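Local coordinates for protein similar to hydroxylamine oxidoreductase (Kuenenia stuttgartiensis, PDB 6H5L) that probably works as an oxidoreductase of the hydroxylamine oxidoreductase-like family, passing electrons along c-type hemes within a large reductase complex, at residues 222-230 with 274-282; 236-247 with 469-479. All blocks are in the same frame, centred on the assembly; numbering follows the deposited sequence.

Contact 1: residues 222-230 with 274-282; sequences EGRQPEACM and DYRTPTCQY. With HEC (heme c), chain J.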
loop_
_atom_site.group_PDB
_atom_site.type_symbol
_atom_site.label_atom_id
_atom_site.label_comp_id
_atom_site.label_asym_id
_atom_site.label_seq_id
_atom_site.Cartn_x
_atom_site.Cartn_y
_atom_site.Cartn_z
ATOM N N GLU A 222 -0.365 25.406 -14.818
ATOM C CA GLU A 222 -1.186 26.547 -14.425
ATOM C C GLU A 222 -1.571 27.394 -15.631
ATOM O O GLU A 222 -2.673 27.952 -15.678
ATOM C CB GLU A 222 -0.452 27.393 -13.387
ATOM C CG GLU A 222 -1.285 28.526 -12.823
ATOM C CD GLU A 222 -0.441 29.573 -12.138
ATOM O OE1 GLU A 222 0.380 29.212 -11.268
ATOM O OE2 GLU A 222 -0.589 30.762 -12.483
ATOM N N GLY A 223 -0.675 27.511 -16.615
ATOM C CA GLY A 223 -0.993 28.283 -17.803
ATOM C C GLY A 223 -2.102 27.674 -18.636
ATOM O O GLY A 223 -2.807 28.388 -19.354
ATOM N N ARG A 224 -2.280 26.358 -18.551
ATOM C CA ARG A 224 -3.279 25.660 -19.348
ATOM C C ARG A 224 -4.642 25.579 -18.676
ATOM O O ARG A 224 -5.622 25.227 -19.344
ATOM C CB ARG A 224 -2.785 24.248 -19.688
ATOM C CG ARG A 224 -1.645 24.227 -20.695
ATOM C CD ARG A 224 -1.354 22.822 -21.185
ATOM N NE ARG A 224 -0.448 22.089 -20.309
ATOM C CZ ARG A 224 0.853 21.940 -20.540
ATOM N NH1 ARG A 224 1.401 22.481 -21.619
ATOM N NH2 ARG A 224 1.603 21.248 -19.694
ATOM N N GLN A 225 -4.736 25.890 -17.376
ATOM C CA GLN A 225 -6.089 25.828 -16.836
ATOM C C GLN A 225 -6.812 27.154 -17.054
ATOM O O GLN A 225 -6.181 28.216 -17.043
ATOM C CB GLN A 225 -6.061 25.479 -15.353
ATOM C CG GLN A 225 -4.792 25.880 -14.626
ATOM C CD GLN A 225 -4.596 25.105 -13.336
ATOM O OE1 GLN A 225 -4.986 23.941 -13.232
ATOM N NE2 GLN A 225 -3.990 25.748 -12.346
ATOM N N PRO A 226 -8.134 27.103 -17.261
ATOM C CA PRO A 226 -8.877 28.323 -17.624
ATOM C C PRO A 226 -8.743 29.466 -16.633
ATOM O O PRO A 226 -8.839 30.633 -17.036
ATOM C CB PRO A 226 -10.327 27.828 -17.706
ATOM C CG PRO A 226 -10.213 26.392 -18.043
ATOM C CD PRO A 226 -8.975 25.898 -17.343
ATOM N N GLU A 227 -8.523 29.172 -15.349
ATOM C CA GLU A 227 -8.473 30.224 -14.339
ATOM C C GLU A 227 -7.311 31.187 -14.548
ATOM O O GLU A 227 -7.330 32.290 -13.990
ATOM C CB GLU A 227 -8.395 29.613 -12.937
ATOM C CG GLU A 227 -9.708 29.031 -12.414
ATOM C CD GLU A 227 -10.042 27.672 -13.008
ATOM O OE1 GLU A 227 -11.102 27.112 -12.655
ATOM O OE2 GLU A 227 -9.245 27.160 -13.822
ATOM N N ALA A 228 -6.302 30.803 -15.333
ATOM C CA ALA A 228 -5.166 31.686 -15.569
ATOM C C ALA A 228 -5.538 32.911 -16.393
ATOM O O ALA A 228 -4.816 33.914 -16.349
ATOM C CB ALA A 228 -4.040 30.919 -16.263
ATOM N N CYS A 229 -6.641 32.855 -17.137
ATOM C CA CYS A 229 -7.072 33.963 -17.978
ATOM C C CYS A 229 -8.153 34.817 -17.335
ATOM O O CYS A 229 -8.472 35.885 -17.866
ATOM C CB CYS A 229 -7.597 33.438 -19.320
ATOM S SG CYS A 229 -6.810 31.925 -19.897
ATOM N N MET A 230 -8.719 34.382 -16.209
ATOM C CA MET A 230 -9.944 34.992 -15.707
ATOM C C MET A 230 -9.702 36.247 -14.877
ATOM O O MET A 230 -10.651 37.002 -14.638
ATOM C CB MET A 230 -10.737 33.965 -14.894
ATOM C CG MET A 230 -10.927 32.643 -15.622
ATOM S SD MET A 230 -12.290 31.659 -14.972
ATOM C CE MET A 230 -12.002 31.812 -13.214
ATOM N N ASP A 274 -8.868 13.149 -21.959
ATOM C CA ASP A 274 -8.078 14.029 -21.106
ATOM C C ASP A 274 -8.874 15.257 -20.676
ATOM O O ASP A 274 -8.877 15.611 -19.493
ATOM C CB ASP A 274 -6.792 14.444 -21.825
ATOM C CG ASP A 274 -5.878 13.267 -22.097
ATOM O OD1 ASP A 274 -5.910 12.300 -21.307
ATOM O OD2 ASP A 274 -5.133 13.306 -23.101
ATOM N N TYR A 275 -9.540 15.917 -21.619
ATOM C CA TYR A 275 -10.539 16.937 -21.322
ATOM C C TYR A 275 -11.898 16.403 -21.748
ATOM O O TYR A 275 -12.051 15.947 -22.886
ATOM C CB TYR A 275 -10.276 18.250 -22.070
ATOM C CG TYR A 275 -8.956 18.962 -21.831
ATOM C CD1 TYR A 275 -8.013 18.480 -20.932
ATOM C CD2 TYR A 275 -8.666 20.137 -22.516
ATOM C CE1 TYR A 275 -6.813 19.148 -20.733
ATOM C CE2 TYR A 275 -7.477 20.808 -22.322
ATOM C CZ TYR A 275 -6.554 20.311 -21.431
ATOM O OH TYR A 275 -5.368 20.984 -21.240
ATOM N N ARG A 276 -12.886 16.460 -20.853
ATOM C CA ARG A 276 -14.239 16.162 -21.310
ATOM C C ARG A 276 -14.843 17.355 -22.035
ATOM O O ARG A 276 -15.496 17.192 -23.073
ATOM C CB ARG A 276 -15.142 15.739 -20.150
ATOM C CG ARG A 276 -16.504 15.260 -20.643
ATOM C CD ARG A 276 -17.543 15.116 -19.544
ATOM N NE ARG A 276 -18.882 14.984 -20.116
ATOM C CZ ARG A 276 -20.008 14.942 -19.409
ATOM N NH1 ARG A 276 -19.973 15.020 -18.086
ATOM N NH2 ARG A 276 -21.174 14.822 -20.031
ATOM N N THR A 277 -14.635 18.558 -21.505
ATOM C CA THR A 277 -15.030 19.807 -22.131
ATOM C C THR A 277 -13.798 20.681 -22.344
ATOM O O THR A 277 -12.813 20.558 -21.609
ATOM C CB THR A 277 -16.062 20.558 -21.277
ATOM O OG1 THR A 277 -15.544 20.763 -19.957
ATOM C CG2 THR A 277 -17.359 19.770 -21.199
ATOM N N PRO A 278 -13.812 21.559 -23.343
ATOM C CA PRO A 278 -12.603 22.319 -23.668
ATOM C C PRO A 278 -12.358 23.461 -22.693
ATOM O O PRO A 278 -13.242 23.893 -21.950
ATOM C CB PRO A 278 -12.893 22.854 -25.075
ATOM C CG PRO A 278 -14.367 23.021 -25.091
ATOM C CD PRO A 278 -14.926 21.899 -24.250
ATOM N N THR A 279 -11.119 23.940 -22.710
ATOM C CA THR A 279 -10.692 25.099 -21.946
ATOM C C THR A 279 -10.527 26.294 -22.877
ATOM O O THR A 279 -10.615 26.175 -24.101
ATOM C CB THR A 279 -9.375 24.815 -21.217
ATOM O OG1 THR A 279 -8.333 24.610 -22.179
ATOM C CG2 THR A 279 -9.504 23.573 -20.350
ATOM N N CYS A 280 -10.289 27.462 -22.276
ATOM C CA CYS A 280 -9.961 28.640 -23.074
ATOM C C CYS A 280 -8.756 28.370 -23.958
ATOM O O CYS A 280 -8.735 28.743 -25.137
ATOM C CB CYS A 280 -9.685 29.842 -22.170
ATOM S SG CYS A 280 -10.514 29.809 -20.572
ATOM N N GLN A 281 -7.745 27.705 -23.402
ATOM C CA GLN A 281 -6.525 27.432 -24.148
ATOM C C GLN A 281 -6.770 26.428 -25.267
ATOM O O GLN A 281 -6.205 26.562 -26.357
ATOM C CB GLN A 281 -5.443 26.940 -23.191
ATOM C CG GLN A 281 -5.018 27.977 -22.147
ATOM C CD GLN A 281 -5.987 28.112 -20.977
ATOM O OE1 GLN A 281 -7.168 27.781 -21.084
ATOM N NE2 GLN A 281 -5.481 28.603 -19.850
ATOM N N TYR A 282 -7.612 25.422 -25.029
ATOM C CA TYR A 282 -7.858 24.430 -26.071
ATOM C C TYR A 282 -8.628 25.034 -27.238
ATOM O O TYR A 282 -8.292 24.791 -28.404
ATOM C CB TYR A 282 -8.605 23.227 -25.497
ATOM C CG TYR A 282 -8.554 22.028 -26.413
ATOM C CD1 TYR A 282 -7.434 21.209 -26.450
ATOM C CD2 TYR A 282 -9.616 21.726 -27.256
ATOM C CE1 TYR A 282 -7.373 20.117 -27.292
ATOM C CE2 TYR A 282 -9.565 20.634 -28.103
ATOM C CZ TYR A 282 -8.441 19.834 -28.116
ATOM O OH TYR A 282 -8.381 18.747 -28.956
HETATM FE FE HEC J . -19.409 21.654 -26.592
HETATM C CHA HEC J . -22.052 21.347 -24.451
HETATM C CHB HEC J . -21.092 24.187 -28.262
HETATM C CHC HEC J . -16.672 22.221 -28.603
HETATM C CHD HEC J . -17.818 18.973 -25.169
HETATM N NA HEC J . -21.218 22.620 -26.374
HETATM C C1A HEC J . -22.193 22.275 -25.458
HETATM C C2A HEC J . -23.375 23.065 -25.743
HETATM C C3A HEC J . -23.108 23.841 -26.794
HETATM C C4A HEC J . -21.746 23.581 -27.214
HETATM C CMA HEC J . -24.079 24.845 -27.447
HETATM C CAA HEC J . -24.720 23.021 -24.984
HETATM C CBA HEC J . -25.414 21.696 -25.270
HETATM C CGA HEC J . -26.829 21.723 -24.759
HETATM O O1A HEC J . -27.517 20.678 -24.880
HETATM O O2A HEC J . -27.267 22.780 -24.235
HETATM N NB HEC J . -18.977 22.941 -28.165
HETATM C C1B HEC J . -19.791 23.949 -28.645
HETATM C C2B HEC J . -19.040 24.717 -29.618
HETATM C C3B HEC J . -17.820 24.171 -29.719
HETATM C C4B HEC J . -17.758 23.047 -28.804
HETATM C CMB HEC J . -19.603 25.929 -30.396
HETATM C CAB HEC J . -16.654 24.625 -30.627
HETATM C CBB HEC J . -16.133 26.022 -30.222
HETATM N NC HEC J . -17.598 20.759 -26.851
HETATM C C1C HEC J . -16.600 21.169 -27.715
HETATM C C2C HEC J . -15.425 20.363 -27.457
HETATM C C3C HEC J . -15.763 19.406 -26.580
HETATM C C4C HEC J . -17.121 19.677 -26.131
HETATM C CMC HEC J . -14.135 20.423 -28.306
HETATM C CAC HEC J . -14.851 18.263 -26.058
HETATM C CBC HEC J . -13.603 18.775 -25.304
HETATM N ND HEC J . -19.847 20.378 -25.023
HETATM C C1D HEC J . -19.070 19.276 -24.669
HETATM C C2D HEC J . -19.793 18.499 -23.684
HETATM C C3D HEC J . -21.118 19.246 -23.467
HETATM C C4D HEC J . -21.059 20.398 -24.336
HETATM C CMD HEC J . -19.335 17.193 -23.001
HETATM C CAD HEC J . -22.282 18.873 -22.522
HETATM C CBD HEC J . -23.464 18.378 -23.349
HETATM C CGD HEC J . -24.756 18.811 -22.708
HETATM O O1D HEC J . -24.896 20.025 -22.408
HETATM O O2D HEC J . -25.650 17.948 -22.508
#

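Contact 2: residues 236-247 with 469-479; sequences PDHPDAESYGES and LQGYKGTAHAQ. With HEC (heme c), chain I.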
loop_
_atom_site.group_PDB
_atom_site.type_symbol
_atom_site.label_atom_id
_atom_site.label_comp_id
_atom_site.label_asym_id
_atom_site.label_seq_id
_atom_site.Cartn_x
_atom_site.Cartn_y
_atom_site.Cartn_z
ATOM N N PRO A 236 -17.759 43.904 -17.650
ATOM C CA PRO A 236 -18.893 44.339 -18.480
ATOM C C PRO A 236 -18.581 44.457 -19.962
ATOM O O PRO A 236 -19.506 44.360 -20.776
ATOM C CB PRO A 236 -19.265 45.700 -17.874
ATOM C CG PRO A 236 -18.592 45.738 -16.527
ATOM C CD PRO A 236 -17.345 44.940 -16.692
ATOM N N ASP A 237 -17.329 44.688 -20.350
ATOM C CA ASP A 237 -17.008 44.797 -21.767
ATOM C C ASP A 237 -16.422 43.516 -22.348
ATOM O O ASP A 237 -16.224 43.443 -23.565
ATOM C CB ASP A 237 -16.049 45.970 -22.019
ATOM C CG ASP A 237 -14.738 45.825 -21.278
ATOM O OD1 ASP A 237 -14.749 45.324 -20.135
ATOM O OD2 ASP A 237 -13.695 46.219 -21.843
ATOM N N HIS A 238 -16.139 42.517 -21.516
ATOM C CA HIS A 238 -15.719 41.199 -21.977
ATOM C C HIS A 238 -15.913 40.178 -20.863
ATOM O O HIS A 238 -14.952 39.822 -20.170
ATOM C CB HIS A 238 -14.262 41.217 -22.451
ATOM C CG HIS A 238 -13.374 42.125 -21.658
ATOM N ND1 HIS A 238 -13.023 41.871 -20.350
ATOM C CD2 HIS A 238 -12.758 43.283 -21.994
ATOM C CE1 HIS A 238 -12.233 42.837 -19.913
ATOM N NE2 HIS A 238 -12.059 43.706 -20.892
ATOM N N PRO A 239 -17.139 39.685 -20.655
ATOM C CA PRO A 239 -17.404 38.712 -19.580
ATOM C C PRO A 239 -17.011 37.292 -19.975
ATOM O O PRO A 239 -17.821 36.362 -19.959
ATOM C CB PRO A 239 -18.915 38.865 -19.373
ATOM C CG PRO A 239 -19.418 39.159 -20.742
ATOM C CD PRO A 239 -18.365 40.021 -21.400
ATOM N N ASP A 240 -15.741 37.120 -20.340
ATOM C CA ASP A 240 -15.293 35.830 -20.849
ATOM C C ASP A 240 -15.233 34.783 -19.745
ATOM O O ASP A 240 -15.631 33.632 -19.953
ATOM C CB ASP A 240 -13.929 35.983 -21.514
ATOM C CG ASP A 240 -13.914 37.072 -22.559
ATOM O OD1 ASP A 240 -14.943 37.255 -23.239
ATOM O OD2 ASP A 240 -12.874 37.749 -22.697
ATOM N N ALA A 241 -14.727 35.160 -18.569
ATOM C CA ALA A 241 -14.644 34.215 -17.459
ATOM C C ALA A 241 -16.028 33.764 -17.012
ATOM O O ALA A 241 -16.251 32.575 -16.755
ATOM C CB ALA A 241 -13.883 34.845 -16.295
ATOM N N GLU A 242 -16.972 34.702 -16.911
ATOM C CA GLU A 242 -18.316 34.352 -16.463
ATOM C C GLU A 242 -19.050 33.521 -17.508
ATOM O O GLU A 242 -19.721 32.540 -17.168
ATOM C CB GLU A 242 -19.111 35.617 -16.135
ATOM C CG GLU A 242 -18.444 36.552 -15.137
ATOM C CD GLU A 242 -17.550 37.581 -15.803
ATOM O OE1 GLU A 242 -16.851 37.227 -16.776
ATOM O OE2 GLU A 242 -17.555 38.747 -15.359
ATOM N N SER A 243 -18.935 33.896 -18.784
ATOM C CA SER A 243 -19.674 33.190 -19.825
ATOM C C SER A 243 -19.152 31.772 -20.020
ATOM O O SER A 243 -19.937 30.842 -20.233
ATOM C CB SER A 243 -19.614 33.969 -21.139
ATOM O OG SER A 243 -18.275 34.222 -21.524
ATOM N N TYR A 244 -17.836 31.577 -19.954
ATOM C CA TYR A 244 -17.302 30.222 -20.054
ATOM C C TYR A 244 -17.545 29.442 -18.768
ATOM O O TYR A 244 -18.072 28.324 -18.800
ATOM C CB TYR A 244 -15.809 30.248 -20.377
ATOM C CG TYR A 244 -15.145 28.908 -20.129
ATOM C CD1 TYR A 244 -15.337 27.846 -21.002
ATOM C CD2 TYR A 244 -14.341 28.701 -19.013
ATOM C CE1 TYR A 244 -14.743 26.616 -20.775
ATOM C CE2 TYR A 244 -13.740 27.475 -18.781
ATOM C CZ TYR A 244 -13.946 26.438 -19.668
ATOM O OH TYR A 244 -13.358 25.215 -19.452
ATOM N N GLY A 245 -17.139 30.013 -17.630
ATOM C CA GLY A 245 -17.237 29.302 -16.363
ATOM C C GLY A 245 -18.630 28.786 -16.070
ATOM O O GLY A 245 -18.796 27.683 -15.547
ATOM N N GLU A 246 -19.649 29.570 -16.411
ATOM C CA GLU A 246 -21.028 29.193 -16.142
ATOM C C GLU A 246 -21.671 28.428 -17.290
ATOM O O GLU A 246 -22.860 28.101 -17.207
ATOM C CB GLU A 246 -21.860 30.436 -15.815
ATOM C CG GLU A 246 -21.288 31.262 -14.675
ATOM C CD GLU A 246 -20.967 30.422 -13.452
ATOM O OE1 GLU A 246 -21.813 29.595 -13.055
ATOM O OE2 GLU A 246 -19.864 30.584 -12.891
ATOM N N SER A 247 -20.928 28.140 -18.356
ATOM C CA SER A 247 -21.445 27.280 -19.407
ATOM C C SER A 247 -21.295 25.814 -19.005
ATOM O O SER A 247 -20.602 25.473 -18.043
ATOM C CB SER A 247 -20.722 27.542 -20.729
ATOM O OG SER A 247 -19.378 27.096 -20.674
ATOM N N LEU A 469 -21.628 43.478 -26.123
ATOM C CA LEU A 469 -20.450 42.634 -25.945
ATOM C C LEU A 469 -20.712 41.489 -24.972
ATOM O O LEU A 469 -20.164 40.395 -25.147
ATOM C CB LEU A 469 -19.265 43.477 -25.472
ATOM C CG LEU A 469 -18.889 44.676 -26.347
ATOM C CD1 LEU A 469 -17.498 45.181 -25.999
ATOM C CD2 LEU A 469 -18.975 44.327 -27.821
ATOM N N GLN A 470 -21.536 41.718 -23.945
ATOM C CA GLN A 470 -21.840 40.648 -22.999
ATOM C C GLN A 470 -22.716 39.578 -23.638
ATOM O O GLN A 470 -22.463 38.380 -23.469
ATOM C CB GLN A 470 -22.505 41.223 -21.748
ATOM C CG GLN A 470 -21.551 42.012 -20.869
ATOM C CD GLN A 470 -22.235 42.680 -19.695
ATOM O OE1 GLN A 470 -22.786 42.012 -18.820
ATOM N NE2 GLN A 470 -22.202 44.007 -19.668
ATOM N N GLY A 471 -23.750 39.988 -24.374
ATOM C CA GLY A 471 -24.527 39.022 -25.132
ATOM C C GLY A 471 -23.708 38.323 -26.196
ATOM O O GLY A 471 -23.942 37.151 -26.497
ATOM N N TYR A 472 -22.742 39.034 -26.782
ATOM C CA TYR A 472 -21.837 38.422 -27.750
ATOM C C TYR A 472 -21.022 37.306 -27.108
ATOM O O TYR A 472 -20.988 36.176 -27.609
ATOM C CB TYR A 472 -20.926 39.496 -28.350
ATOM C CG TYR A 472 -19.653 38.991 -28.998
ATOM C CD1 TYR A 472 -19.673 37.956 -29.925
ATOM C CD2 TYR A 472 -18.430 39.579 -28.702
ATOM C CE1 TYR A 472 -18.508 37.508 -30.519
ATOM C CE2 TYR A 472 -17.265 39.142 -29.294
ATOM C CZ TYR A 472 -17.308 38.106 -30.199
ATOM O OH TYR A 472 -16.141 37.673 -30.785
ATOM N N LYS A 473 -20.354 37.608 -25.992
ATOM C CA LYS A 473 -19.532 36.600 -25.331
ATOM C C LYS A 473 -20.379 35.480 -24.741
ATOM O O LYS A 473 -19.944 34.322 -24.728
ATOM C CB LYS A 473 -18.673 37.254 -24.251
ATOM C CG LYS A 473 -17.607 38.185 -24.806
ATOM C CD LYS A 473 -16.768 37.480 -25.861
ATOM C CE LYS A 473 -15.636 38.365 -26.350
ATOM N NZ LYS A 473 -14.680 38.695 -25.262
ATOM N N GLY A 474 -21.579 35.795 -24.254
ATOM C CA GLY A 474 -22.467 34.749 -23.773
ATOM C C GLY A 474 -22.927 33.822 -24.881
ATOM O O GLY A 474 -23.022 32.606 -24.687
ATOM N N THR A 475 -23.215 34.380 -26.061
ATOM C CA THR A 475 -23.618 33.555 -27.194
ATOM C C THR A 475 -22.451 32.727 -27.718
ATOM O O THR A 475 -22.617 31.547 -28.049
ATOM C CB THR A 475 -24.194 34.433 -28.308
ATOM O OG1 THR A 475 -25.306 35.180 -27.802
ATOM C CG2 THR A 475 -24.656 33.580 -29.484
ATOM N N ALA A 476 -21.258 33.322 -27.785
ATOM C CA ALA A 476 -20.110 32.611 -28.337
ATOM C C ALA A 476 -19.599 31.530 -27.393
ATOM O O ALA A 476 -19.068 30.512 -27.851
ATOM C CB ALA A 476 -18.990 33.597 -28.669
ATOM N N HIS A 477 -19.745 31.725 -26.083
ATOM C CA HIS A 477 -19.252 30.777 -25.094
ATOM C C HIS A 477 -20.348 29.876 -24.535
ATOM O O HIS A 477 -20.119 29.191 -23.532
ATOM C CB HIS A 477 -18.547 31.521 -23.959
ATOM C CG HIS A 477 -17.231 32.115 -24.355
ATOM N ND1 HIS A 477 -16.729 33.262 -23.780
ATOM C CD2 HIS A 477 -16.311 31.716 -25.265
ATOM C CE1 HIS A 477 -15.557 33.547 -24.322
ATOM N NE2 HIS A 477 -15.280 32.623 -25.225
ATOM N N ALA A 478 -21.531 29.872 -25.155
ATOM C CA ALA A 478 -22.614 28.945 -24.817
ATOM C C ALA A 478 -23.097 29.133 -23.379
ATOM O O ALA A 478 -23.250 28.175 -22.618
ATOM C CB ALA A 478 -22.195 27.493 -25.072
ATOM N N GLN A 479 -23.346 30.386 -23.008
ATOM C CA GLN A 479 -23.951 30.728 -21.722
ATOM C C GLN A 479 -25.235 31.493 -22.023
ATOM O O GLN A 479 -25.190 32.667 -22.406
ATOM C CB GLN A 479 -22.995 31.540 -20.853
ATOM C CG GLN A 479 -23.052 31.180 -19.376
ATOM C CD GLN A 479 -24.452 31.279 -18.803
ATOM O OE1 GLN A 479 -25.153 32.266 -19.017
ATOM N NE2 GLN A 479 -24.868 30.248 -18.076
HETATM FE FE HEC I . -13.632 32.193 -26.279
HETATM C CHA HEC I . -14.597 34.430 -28.612
HETATM C CHB HEC I . -11.985 34.672 -24.528
HETATM C CHC HEC I . -12.915 29.986 -23.744
HETATM C CHD HEC I . -14.660 29.542 -28.245
HETATM N NA HEC I . -13.420 34.203 -26.467
HETATM C C1A HEC I . -13.750 34.881 -27.623
HETATM C C2A HEC I . -13.045 36.145 -27.601
HETATM C C3A HEC I . -12.326 36.213 -26.481
HETATM C C4A HEC I . -12.546 34.992 -25.742
HETATM C CMA HEC I . -11.419 37.382 -26.040
HETATM C CAA HEC I . -13.113 37.223 -28.693
HETATM C CBA HEC I . -12.056 36.922 -29.745
HETATM C CGA HEC I . -12.695 36.156 -30.872
HETATM O O1A HEC I . -12.317 34.975 -31.081
HETATM O O2A HEC I . -13.587 36.722 -31.553
HETATM N NB HEC I . -12.587 32.297 -24.492
HETATM C C1B HEC I . -12.087 33.447 -23.914
HETATM C C2B HEC I . -11.708 33.143 -22.553
HETATM C C3B HEC I . -11.954 31.850 -22.335
HETATM C C4B HEC I . -12.519 31.291 -23.549
HETATM C CMB HEC I . -11.076 34.140 -21.560
HETATM C CAB HEC I . -11.695 31.080 -21.021
HETATM C CBB HEC I . -12.585 31.598 -19.867
HETATM N NC HEC I . -13.713 30.142 -26.062
HETATM C C1C HEC I . -13.449 29.450 -24.895
HETATM C C2C HEC I . -13.995 28.112 -25.031
HETATM C C3C HEC I . -14.320 27.947 -26.318
HETATM C C4C HEC I . -14.254 29.245 -26.963
HETATM C CMC HEC I . -13.717 26.962 -24.040
HETATM C CAC HEC I . -14.851 26.647 -26.968
HETATM C CBC HEC I . -16.260 26.313 -26.434
HETATM N ND HEC I . -14.484 32.006 -28.157
HETATM C C1D HEC I . -14.872 30.808 -28.754
HETATM C C2D HEC I . -15.533 31.110 -30.004
HETATM C C3D HEC I . -15.516 32.640 -30.117
HETATM C C4D HEC I . -14.840 33.109 -28.928
HETATM C CMD HEC I . -16.136 30.108 -31.013
HETATM C CAD HEC I . -16.083 33.493 -31.269
HETATM C CBD HEC I . -15.062 33.475 -32.404
HETATM C CGD HEC I . -15.528 34.346 -33.539
HETATM O O1D HEC I . -16.383 33.885 -34.338
HETATM O O2D HEC I . -15.036 35.498 -33.646
#

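Contact 1: residues 222-230 with 274-282
Gln281 lays its carboxamide over the carbonyls of Gly223, Arg224 and Gln225, where helix 220-224 ends. Its chain folds back at chi2 (79°), and this brings NE2 to two backbone carbonyls. NE2 donates to Gly223 O at 2.7 Å, tilted out of the carbonyl plane, and weakly to Gln225 O at 2.9 Å. The contact joins the starts of two CxxCH heme-binding motifs: Cys229 and Cys280 are the first cysteines, and each is thioether-linked to its own heme c. Gln281, the residue after Cys280, therefore holds one motif against the run-up to the other. Its NE2 also packs 3.6 Å from Cys229 SG. Pro226 adds an apolar contact. Its CB sits 3.5 Å from Cys280 SG, and its ring crosses the Thr279 side chain at about a right angle, with CG 3.6 Å from Thr279 CB. Arg224 turns its guanidinium away to a propionate of another heme and to Phe262 O. Further along 274-282, Pro278 packs CD 3.5 Å from C3C of the chain J heme. Arg276 pairs with Glu256 and with Glu222 of a neighbouring subunit. Thr279 caps helix 280-285: its OG1 accepts from Tyr282 N at 3.0 Å.

Contact 2: residues 236-247 with 469-479
His477 meets Ser243 edge-on. ND1 donates to Ser243 OG at 2.9 Å, almost in the imidazole plane. Ser243 holds OG between its backbone N and carbonyl carbon (chi1 55°), and from there OG donates in turn to Pro239 O at 2.7 Å. These bonds probably help to fix the rotation of the imidazole, whose NE2 binds the iron of the chain I heme at 2.0 Å. His284 is the other axial ligand, so this is a bis-histidine heme c site. Its distal histidine comes just past the end of helix 455-476, far along the chain from the CxxCH motif. Segment 469-476 of that helix crosses helix 240-245 at -33°, with Gly474 CA packed against Ser243 CB. Lys473 bends at chi2 and chi4 so that NZ forms a salt bridge with Asp240 OD1 and also reaches a propionate of another heme. Asp240 OD2 is held by His233. Tyr244 CE1 lies 3.4 Å from the heme methyl CMC. Pro239 CG rests on Gln470 CG at 3.6 Å. Gln479 NE2 donates to Glu246 O at 3.1 Å, nearly straight but from above the carbonyl plane, and to Thr231 O of a neighbouring subunit. Gln479 OE1 caps Val482 N. An alanine here would probably leave Val482 N and that Thr231 O without these partners, and Glu246 O with fewer donors. Ser247 OG donates to Tyr244 O in the carbonyl plane, on a lone pair.

Overall arrangement
Of the segments in these contacts, helix 220-224 and the turn after it come first, then helix 240-245. Contact 1 closes a loop of 43 residues by bringing 274-282 back to 222-230. Contact 2 starts within that loop, at 236-247, and closes only at 469-479, after 221 residues. The two closures therefore cross. Their centres lie 15 Å apart, and they touch: Tyr244 OH is 2.8 Å from Pro278 O, a probable hydrogen bond, and Pro226 packs on the Tyr244 ring. The heme linked to Cys280 is the one ligated in contact 2. Together they tie two CxxCH segments to the long helix 455-476 that precedes the last helix, 480-513.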